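Local coordinates for protein adenylation domain (PDB 5N9X) that belongs to the adenylation domains of the ANL superfamily and binds adenosine-5'-triphosphate and threonine, at residues 463-471 with 497-508; 200-208 with 226-234. All blocks are in the same frame, centred on the assembly; numbering follows the deposited sequence.

Contact 1: 463-471 with 497-508; sequences SRLVCAYTA and MQPSQYLALPEL
Cys467 and Tyr502 meet on the tightly packed face of two parallel strands, 463-470 and 501-505. Cys467 CB lies 3.7 Å from Tyr502 CD2, and with SG anti to the backbone N (chi1 171°) the sulfur makes an oblique sulfur-aromatic contact with the same ring. A small residue suits this spot, since Pro499 also presses on its CB. Further along, the Tyr469 ring receives Ala504 CA over one face, 4.1 Å from the ring centroid in a CH-pi contact; its hydroxyl hydrogen-bonds to Pro480 O, and helix 482-492 packs against both tyrosines. Backbone hydrogen bonds such as Leu503 N to Cys467 O, 2.7 Å, join the strands; in the C-terminal domain's sheet 463-470 is central, flanked by 501-505 and, antiparallel, by 450-457. On the other face Ala468 CB meets Leu505 CD1 at 4.0 Å, its small size fitting where Val521 of helix 518-528 also packs. The contact grows looser and more polar at the partly exposed end, where the long Arg464 also has Asp462 (salt bridge) and Phe458 (cation-pi). Its NH1 donates to Ser500 OG at 2.6 Å, in the guanidinium plane, while a water links Arg464 NH2 to Gln501 OE1.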
loop_
_atom_site.group_PDB
_atom_site.type_symbol
_atom_site.label_atom_id
_atom_site.label_comp_id
_atom_site.label_asym_id
_atom_site.label_seq_id
_atom_site.Cartn_x
_atom_site.Cartn_y
_atom_site.Cartn_z
ATOM N N SER A 463 2.384 -4.088 32.921
ATOM C CA SER A 463 2.020 -4.203 31.509
ATOM C C SER A 463 0.559 -4.621 31.351
ATOM O O SER A 463 0.171 -5.706 31.791
ATOM C CB SER A 463 2.931 -5.203 30.788
ATOM O OG SER A 463 4.071 -4.563 30.243
ATOM N N ARG A 464 -0.251 -3.771 30.719
ATOM C CA ARG A 464 -1.673 -4.089 30.548
ATOM C C ARG A 464 -2.243 -3.828 29.151
ATOM O O ARG A 464 -1.777 -2.948 28.404
ATOM C CB ARG A 464 -2.526 -3.322 31.580
ATOM C CG ARG A 464 -2.226 -3.613 33.049
ATOM C CD ARG A 464 -3.175 -2.869 33.992
ATOM N NE ARG A 464 -2.653 -1.544 34.323
ATOM C CZ ARG A 464 -3.261 -0.394 34.029
ATOM N NH1 ARG A 464 -4.439 -0.389 33.410
ATOM N NH2 ARG A 464 -2.696 0.755 34.367
ATOM N N LEU A 465 -3.267 -4.622 28.831
ATOM C CA LEU A 465 -4.098 -4.479 27.641
ATOM C C LEU A 465 -4.857 -3.157 27.584
ATOM O O LEU A 465 -5.602 -2.812 28.505
ATOM C CB LEU A 465 -5.108 -5.616 27.571
ATOM C CG LEU A 465 -4.883 -6.694 26.519
ATOM C CD1 LEU A 465 -6.150 -7.506 26.322
ATOM C CD2 LEU A 465 -4.440 -6.045 25.233
ATOM N N VAL A 466 -4.691 -2.446 26.476
ATOM C CA VAL A 466 -5.273 -1.123 26.306
ATOM C C VAL A 466 -5.966 -1.051 24.942
ATOM O O VAL A 466 -5.614 -1.790 24.024
ATOM C CB VAL A 466 -4.172 -0.037 26.476
ATOM C CG1 VAL A 466 -4.601 1.300 25.953
ATOM C CG2 VAL A 466 -3.803 0.077 27.933
ATOM N N CYS A 467 -6.990 -0.210 24.839
ATOM C CA CYS A 467 -7.700 -0.013 23.584
ATOM C C CYS A 467 -7.949 1.453 23.285
ATOM O O CYS A 467 -8.418 2.201 24.144
ATOM C CB CYS A 467 -9.039 -0.752 23.590
ATOM S SG CYS A 467 -10.092 -0.344 22.169
ATOM N N ALA A 468 -7.641 1.860 22.059
ATOM C CA ALA A 468 -8.192 3.106 21.540
ATOM C C ALA A 468 -9.246 2.763 20.468
ATOM O O ALA A 468 -9.132 1.765 19.738
ATOM C CB ALA A 468 -7.106 4.000 20.979
ATOM N N TYR A 469 -10.283 3.579 20.384
ATOM C CA TYR A 469 -11.359 3.308 19.447
ATOM C C TYR A 469 -12.050 4.607 19.017
ATOM O O TYR A 469 -11.991 5.617 19.716
ATOM C CB TYR A 469 -12.389 2.349 20.068
ATOM C CG TYR A 469 -13.173 3.017 21.178
ATOM C CD1 TYR A 469 -12.593 3.249 22.417
ATOM C CD2 TYR A 469 -14.474 3.451 20.970
ATOM C CE1 TYR A 469 -13.288 3.867 23.421
ATOM C CE2 TYR A 469 -15.180 4.075 21.969
ATOM C CZ TYR A 469 -14.586 4.277 23.193
ATOM O OH TYR A 469 -15.295 4.897 24.194
ATOM N N THR A 470 -12.740 4.548 17.885
ATOM C CA THR A 470 -13.430 5.712 17.342
ATOM C C THR A 470 -14.913 5.429 17.146
ATOM O O THR A 470 -15.311 4.273 17.007
ATOM C CB THR A 470 -12.812 6.147 15.997
ATOM O OG1 THR A 470 -12.647 4.999 15.161
ATOM C CG2 THR A 470 -11.435 6.776 16.229
ATOM N N ALA A 471 -15.725 6.481 17.135
ATOM C CA ALA A 471 -17.164 6.355 16.893
ATOM C C ALA A 471 -17.520 6.790 15.473
ATOM O O ALA A 471 -18.639 6.578 14.999
ATOM C CB ALA A 471 -17.945 7.171 17.914
ATOM N N MET A 497 -8.586 -11.525 27.934
ATOM C CA MET A 497 -8.513 -10.828 26.654
ATOM C C MET A 497 -9.201 -9.473 26.660
ATOM O O MET A 497 -9.269 -8.822 25.625
ATOM C CB MET A 497 -9.119 -11.682 25.538
ATOM C CG MET A 497 -8.216 -12.796 25.022
ATOM S SD MET A 497 -9.048 -13.737 23.734
ATOM C CE MET A 497 -8.606 -12.797 22.267
ATOM N N GLN A 498 -9.711 -9.051 27.814
ATOM C CA GLN A 498 -10.461 -7.804 27.911
ATOM C C GLN A 498 -9.545 -6.628 28.201
ATOM O O GLN A 498 -8.747 -6.680 29.138
ATOM C CB GLN A 498 -11.554 -7.935 28.976
ATOM C CG GLN A 498 -12.844 -8.587 28.440
ATOM C CD GLN A 498 -13.635 -9.346 29.512
ATOM O OE1 GLN A 498 -13.476 -9.101 30.699
ATOM N NE2 GLN A 498 -14.499 -10.259 29.085
ATOM N N PRO A 499 -9.638 -5.570 27.368
ATOM C CA PRO A 499 -8.799 -4.373 27.522
ATOM C C PRO A 499 -8.968 -3.743 28.894
ATOM O O PRO A 499 -10.085 -3.614 29.389
ATOM C CB PRO A 499 -9.300 -3.441 26.409
ATOM C CG PRO A 499 -9.925 -4.371 25.393
ATOM C CD PRO A 499 -10.556 -5.455 26.222
ATOM N N SER A 500 -7.848 -3.380 29.508
ATOM C CA SER A 500 -7.830 -2.843 30.861
ATOM C C SER A 500 -8.184 -1.368 30.893
ATOM O O SER A 500 -8.638 -0.854 31.909
ATOM C CB SER A 500 -6.451 -3.074 31.488
ATOM O OG SER A 500 -6.102 -1.997 32.332
ATOM N N GLN A 501 -7.964 -0.688 29.772
ATOM C CA GLN A 501 -8.209 0.749 29.682
ATOM C C GLN A 501 -8.688 1.082 28.270
ATOM O O GLN A 501 -8.192 0.511 27.298
ATOM C CB GLN A 501 -6.937 1.559 30.045
ATOM C CG GLN A 501 -7.202 3.004 30.530
ATOM C CD GLN A 501 -6.115 3.557 31.487
ATOM O OE1 GLN A 501 -5.516 2.819 32.274
ATOM N NE2 GLN A 501 -5.865 4.863 31.403
ATOM N N TYR A 502 -9.663 1.983 28.158
ATOM C CA TYR A 502 -10.223 2.381 26.856
ATOM C C TYR A 502 -9.997 3.855 26.664
ATOM O O TYR A 502 -10.186 4.620 27.605
ATOM C CB TYR A 502 -11.727 2.087 26.779
ATOM C CG TYR A 502 -12.045 0.626 26.731
ATOM C CD1 TYR A 502 -12.308 -0.074 27.898
ATOM C CD2 TYR A 502 -12.105 -0.059 25.522
ATOM C CE1 TYR A 502 -12.598 -1.408 27.873
ATOM C CE2 TYR A 502 -12.401 -1.410 25.491
ATOM C CZ TYR A 502 -12.646 -2.076 26.671
ATOM O OH TYR A 502 -12.940 -3.420 26.678
ATOM N N LEU A 503 -9.601 4.251 25.459
ATOM C CA LEU A 503 -9.460 5.664 25.116
ATOM C C LEU A 503 -10.281 5.977 23.867
ATOM O O LEU A 503 -10.036 5.433 22.787
ATOM C CB LEU A 503 -7.982 6.025 24.908
ATOM C CG LEU A 503 -7.602 7.380 24.291
ATOM C CD1 LEU A 503 -7.813 8.539 25.248
ATOM C CD2 LEU A 503 -6.150 7.377 23.814
ATOM N N ALA A 504 -11.260 6.858 24.015
ATOM C CA ALA A 504 -12.060 7.297 22.871
ATOM C C ALA A 504 -11.361 8.430 22.115
ATOM O O ALA A 504 -11.036 9.465 22.693
ATOM C CB ALA A 504 -13.453 7.733 23.323
ATOM N N LEU A 505 -11.132 8.220 20.822
ATOM C CA LEU A 505 -10.501 9.224 19.963
ATOM C C LEU A 505 -11.475 9.693 18.873
ATOM O O LEU A 505 -12.332 8.909 18.435
ATOM C CB LEU A 505 -9.225 8.647 19.338
ATOM C CG LEU A 505 -8.033 8.426 20.281
ATOM C CD1 LEU A 505 -6.894 7.701 19.575
ATOM C CD2 LEU A 505 -7.547 9.747 20.862
ATOM N N PRO A 506 -11.366 10.969 18.443
ATOM C CA PRO A 506 -12.207 11.468 17.339
ATOM C C PRO A 506 -11.883 10.764 16.015
ATOM O O PRO A 506 -12.772 10.458 15.215
ATOM C CB PRO A 506 -11.863 12.967 17.273
ATOM C CG PRO A 506 -11.340 13.305 18.629
ATOM C CD PRO A 506 -10.623 12.056 19.106
ATOM N N GLU A 507 -10.591 10.521 15.801
ATOM C CA GLU A 507 -10.088 9.722 14.680
ATOM C C GLU A 507 -8.842 8.990 15.168
ATOM O O GLU A 507 -8.189 9.452 16.093
ATOM C CB GLU A 507 -9.727 10.589 13.453
ATOM C CG GLU A 507 -10.336 11.998 13.392
ATOM C CD GLU A 507 -9.691 12.867 12.303
ATOM O OE1 GLU A 507 -8.624 12.468 11.785
ATOM O OE2 GLU A 507 -10.241 13.949 11.971
ATOM N N LEU A 508 -8.497 7.869 14.546
ATOM C CA LEU A 508 -7.214 7.242 14.824
ATOM C C LEU A 508 -6.158 7.967 13.992
ATOM O O LEU A 508 -6.443 8.383 12.865
ATOM C CB LEU A 508 -7.244 5.751 14.489
ATOM C CG LEU A 508 -8.117 4.852 15.369
ATOM C CD1 LEU A 508 -8.049 3.404 14.927
ATOM C CD2 LEU A 508 -7.775 4.983 16.848
HETATM O O HOH W 1 -3.875 3.323 34.374
#

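Contact 2: 200-208 with 226-234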
loop_
_atom_site.group_PDB
_atom_site.type_symbol
_atom_site.label_atom_id
_atom_site.label_comp_id
_atom_site.label_asym_id
_atom_site.label_seq_id
_atom_site.Cartn_x
_atom_site.Cartn_y
_atom_site.Cartn_z
ATOM N N ASP A 200 -8.675 1.191 -22.591
ATOM C CA ASP A 200 -9.889 1.960 -22.340
ATOM C C ASP A 200 -10.134 2.269 -20.854
ATOM O O ASP A 200 -10.982 3.106 -20.513
ATOM C CB ASP A 200 -11.092 1.217 -22.920
ATOM C CG ASP A 200 -11.046 1.141 -24.430
ATOM O OD1 ASP A 200 -10.699 2.146 -25.073
ATOM O OD2 ASP A 200 -11.342 0.066 -24.976
ATOM N N ASP A 201 -9.397 1.599 -19.972
ATOM C CA ASP A 201 -9.611 1.774 -18.538
ATOM C C ASP A 201 -9.253 3.185 -18.018
ATOM O O ASP A 201 -8.500 3.938 -18.642
ATOM C CB ASP A 201 -8.829 0.690 -17.752
ATOM C CG ASP A 201 -9.529 -0.670 -17.782
ATOM O OD1 ASP A 201 -10.727 -0.712 -17.444
ATOM O OD2 ASP A 201 -8.895 -1.683 -18.157
ATOM N N ARG A 202 -9.862 3.541 -16.890
ATOM C CA ARG A 202 -9.467 4.705 -16.130
ATOM C C ARG A 202 -9.078 4.252 -14.730
ATOM O O ARG A 202 -9.903 3.670 -14.011
ATOM C CB ARG A 202 -10.584 5.735 -16.049
ATOM C CG ARG A 202 -10.676 6.694 -17.220
ATOM C CD ARG A 202 -11.895 6.370 -18.049
ATOM N NE ARG A 202 -12.195 7.424 -19.003
ATOM C CZ ARG A 202 -13.343 7.518 -19.668
ATOM N NH1 ARG A 202 -14.300 6.616 -19.479
ATOM N NH2 ARG A 202 -13.538 8.518 -20.521
ATOM N N TRP A 203 -7.830 4.520 -14.351
ATOM C CA TRP A 203 -7.329 4.164 -13.035
ATOM C C TRP A 203 -7.352 5.418 -12.160
ATOM O O TRP A 203 -7.076 6.521 -12.634
ATOM C CB TRP A 203 -5.915 3.598 -13.129
ATOM C CG TRP A 203 -5.822 2.219 -13.739
ATOM C CD1 TRP A 203 -6.139 1.862 -15.020
ATOM C CD2 TRP A 203 -5.334 1.036 -13.107
ATOM N NE1 TRP A 203 -5.897 0.535 -15.213
ATOM C CE2 TRP A 203 -5.410 -0.005 -14.056
ATOM C CE3 TRP A 203 -4.847 0.754 -11.829
ATOM C CZ2 TRP A 203 -5.018 -1.319 -13.765
ATOM C CZ3 TRP A 203 -4.451 -0.528 -11.545
ATOM C CH2 TRP A 203 -4.539 -1.559 -12.510
ATOM N N LEU A 204 -7.696 5.260 -10.889
ATOM C CA LEU A 204 -7.695 6.399 -9.991
ATOM C C LEU A 204 -6.383 6.406 -9.232
ATOM O O LEU A 204 -6.021 5.392 -8.664
ATOM C CB LEU A 204 -8.893 6.328 -9.031
ATOM C CG LEU A 204 -9.094 7.501 -8.068
ATOM C CD1 LEU A 204 -9.339 8.774 -8.867
ATOM C CD2 LEU A 204 -10.245 7.232 -7.109
ATOM N N LEU A 205 -5.644 7.511 -9.236
ATOM C CA LEU A 205 -4.495 7.614 -8.333
ATOM C C LEU A 205 -4.999 8.117 -6.963
ATOM O O LEU A 205 -5.012 9.317 -6.665
ATOM C CB LEU A 205 -3.393 8.513 -8.908
ATOM C CG LEU A 205 -2.168 8.695 -7.991
ATOM C CD1 LEU A 205 -1.336 7.453 -8.022
ATOM C CD2 LEU A 205 -1.302 9.873 -8.434
ATOM N N PHE A 206 -5.453 7.173 -6.147
ATOM C CA PHE A 206 -5.977 7.492 -4.837
ATOM C C PHE A 206 -4.873 7.600 -3.763
ATOM O O PHE A 206 -5.033 8.314 -2.776
ATOM C CB PHE A 206 -7.035 6.441 -4.447
ATOM C CG PHE A 206 -7.735 6.727 -3.144
ATOM C CD1 PHE A 206 -7.181 6.315 -1.936
ATOM C CD2 PHE A 206 -8.925 7.437 -3.119
ATOM C CE1 PHE A 206 -7.816 6.583 -0.734
ATOM C CE2 PHE A 206 -9.567 7.710 -1.914
ATOM C CZ PHE A 206 -9.010 7.282 -0.727
ATOM N N HIS A 207 -3.750 6.919 -3.969
ATOM C CA HIS A 207 -2.778 6.748 -2.886
ATOM C C HIS A 207 -1.490 7.584 -3.000
ATOM O O HIS A 207 -1.083 7.986 -4.086
ATOM C CB HIS A 207 -2.407 5.259 -2.754
ATOM C CG HIS A 207 -3.546 4.389 -2.325
ATOM N ND1 HIS A 207 -4.386 3.753 -3.219
ATOM C CD2 HIS A 207 -4.000 4.069 -1.095
ATOM C CE1 HIS A 207 -5.288 3.059 -2.551
ATOM N NE2 HIS A 207 -5.074 3.228 -1.261
ATOM N N SER A 208 -0.863 7.832 -1.853
ATOM C CA SER A 208 0.351 8.641 -1.787
ATOM C C SER A 208 1.450 8.067 -2.650
ATOM O O SER A 208 1.584 6.850 -2.758
ATOM C CB SER A 208 0.848 8.751 -0.351
ATOM O OG SER A 208 2.184 9.193 -0.338
ATOM N N ALA A 226 -3.965 3.134 -20.811
ATOM C CA ALA A 226 -5.137 3.583 -20.078
ATOM C C ALA A 226 -4.914 4.983 -19.516
ATOM O O ALA A 226 -3.814 5.532 -19.564
ATOM C CB ALA A 226 -5.478 2.607 -18.946
ATOM N N GLU A 227 -5.967 5.546 -18.959
ATOM C CA GLU A 227 -5.913 6.873 -18.377
ATOM C C GLU A 227 -5.672 6.831 -16.866
ATOM O O GLU A 227 -6.257 5.992 -16.168
ATOM C CB GLU A 227 -7.224 7.597 -18.675
ATOM C CG GLU A 227 -7.223 9.060 -18.406
ATOM C CD GLU A 227 -8.572 9.664 -18.714
ATOM O OE1 GLU A 227 -9.154 9.328 -19.767
ATOM O OE2 GLU A 227 -9.081 10.417 -17.870
ATOM N N LEU A 228 -4.821 7.729 -16.369
ATOM C CA LEU A 228 -4.594 7.874 -14.931
ATOM C C LEU A 228 -5.274 9.152 -14.408
ATOM O O LEU A 228 -4.838 10.275 -14.683
ATOM C CB LEU A 228 -3.089 7.894 -14.612
ATOM C CG LEU A 228 -2.703 8.005 -13.126
ATOM C CD1 LEU A 228 -3.206 6.812 -12.320
ATOM C CD2 LEU A 228 -1.188 8.149 -12.924
ATOM N N VAL A 229 -6.345 8.978 -13.654
ATOM C CA VAL A 229 -7.048 10.107 -13.070
ATOM C C VAL A 229 -6.409 10.525 -11.730
ATOM O O VAL A 229 -6.438 9.767 -10.764
ATOM C CB VAL A 229 -8.523 9.763 -12.882
ATOM C CG1 VAL A 229 -9.285 10.953 -12.339
ATOM C CG2 VAL A 229 -9.105 9.301 -14.209
ATOM N N VAL A 230 -5.824 11.717 -11.672
ATOM C CA VAL A 230 -5.101 12.127 -10.465
ATOM C C VAL A 230 -6.060 12.761 -9.480
ATOM O O VAL A 230 -6.740 13.717 -9.831
ATOM C CB VAL A 230 -3.963 13.124 -10.770
ATOM C CG1 VAL A 230 -3.331 13.650 -9.466
ATOM C CG2 VAL A 230 -2.916 12.480 -11.653
ATOM N N LEU A 231 -6.154 12.222 -8.269
ATOM C CA LEU A 231 -6.978 12.867 -7.255
ATOM C C LEU A 231 -6.165 14.047 -6.714
ATOM O O LEU A 231 -5.210 13.855 -5.961
ATOM C CB LEU A 231 -7.388 11.870 -6.159
ATOM C CG LEU A 231 -8.713 12.120 -5.434
ATOM C CD1 LEU A 231 -9.779 12.490 -6.454
ATOM C CD2 LEU A 231 -9.156 10.900 -4.606
ATOM N N PRO A 232 -6.508 15.278 -7.137
ATOM C CA PRO A 232 -5.644 16.403 -6.744
ATOM C C PRO A 232 -5.670 16.598 -5.229
ATOM O O PRO A 232 -6.627 16.194 -4.582
ATOM C CB PRO A 232 -6.255 17.597 -7.483
ATOM C CG PRO A 232 -7.700 17.218 -7.658
ATOM C CD PRO A 232 -7.733 15.726 -7.824
ATOM N N TYR A 233 -4.632 17.190 -4.663
ATOM C CA TYR A 233 -4.458 17.140 -3.215
ATOM C C TYR A 233 -5.281 18.212 -2.453
ATOM O O TYR A 233 -5.014 19.417 -2.533
ATOM C CB TYR A 233 -2.962 17.230 -2.904
ATOM C CG TYR A 233 -2.615 17.271 -1.442
ATOM C CD1 TYR A 233 -2.710 16.131 -0.649
ATOM C CD2 TYR A 233 -2.139 18.440 -0.862
ATOM C CE1 TYR A 233 -2.378 16.172 0.699
ATOM C CE2 TYR A 233 -1.803 18.494 0.471
ATOM C CZ TYR A 233 -1.921 17.362 1.252
ATOM O OH TYR A 233 -1.580 17.429 2.587
ATOM N N TRP A 234 -6.282 17.729 -1.710
ATOM C CA TRP A 234 -7.331 18.541 -1.072
ATOM C C TRP A 234 -7.842 17.733 0.135
ATOM O O TRP A 234 -8.527 16.720 -0.031
ATOM C CB TRP A 234 -8.448 18.862 -2.097
ATOM C CG TRP A 234 -9.776 19.435 -1.590
ATOM C CD1 TRP A 234 -9.984 20.224 -0.490
ATOM C CD2 TRP A 234 -11.075 19.240 -2.187
ATOM N NE1 TRP A 234 -11.324 20.531 -0.369
ATOM C CE2 TRP A 234 -12.013 19.936 -1.395
ATOM C CE3 TRP A 234 -11.532 18.544 -3.316
ATOM C CZ2 TRP A 234 -13.386 19.952 -1.697
ATOM C CZ3 TRP A 234 -12.893 18.562 -3.612
ATOM C CH2 TRP A 234 -13.801 19.262 -2.805
#
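Strands 202-205 and 227-230 run parallel, their axes 4.7 Å apart at closest and inclined by 31°, and four backbone hydrogen bonds join them, from Glu227 N to Asp201 O at one end to Leu205 N to Val229 O at the other. With helix 213-222 between them they make a beta-alpha-beta unit of the AMP-binding region. Side chains alternate between the two faces of the sheet. On the face of Trp203 and Leu205, Leu228 CD1 comes within 3.8 Å of Leu205 CB and also approaches Trp203 CB. Branched aliphatic chains suit this face because helix 213-222 covers it, Ala221 touching both Trp203 and Leu228. Ala226, just before its strand, is small enough to bring its methyl CB 3.3 Å from Asp201 O and close to Trp203 CD1.

The opposite face carries Arg202, Leu204, Glu227 and Val229. Leu204 CD1 crosses over to Val229 CG1 at 4.1 Å, the beta-branched valine suiting a buried strand position, while helix 239-248 approaches Leu204 through Val246. The buried Glu227 is held mainly by a hydrogen bond between its OE2 and His38 ND1. Its pairing with Arg202, which is partly exposed and so can carry a charge here, is a weaker, long salt bridge, Arg202 NE to Glu227 OE1 3.7 Å; OE1 sits at the edge of the guanidinium, in its plane, but the carboxylate is turned almost perpendicular to it, 86° between planes. At the end of strand 202-205, Leu205 is the centre of an inverse gamma turn that redirects the chain. Beyond it the Phe206 and Leu231 side chains run alongside each other, pointing the same way, and Leu231 CD2 approaches the ring obliquely, 3.8 Å from Phe206 CD2.

Contact 2 comes first along the chain, in the AMP-binding region, and is complete before contact 1 begins in the C-terminal domain. Their centres lie 35 Å apart, with nearest atoms about 12 Å apart, so neither touches the other. In each, the chain between the two paired parallel strands contains a helix, 213-222 in contact 2 and 482-492 in contact 1, but the strands belong to separate mixed sheets: contact 2 pairs the last two strands of a four-stranded sheet, contact 1 two of three. The threonine pocket draws on both regions of the protein, with residues between Phe211 and His319 from the one and Lys515 from the other.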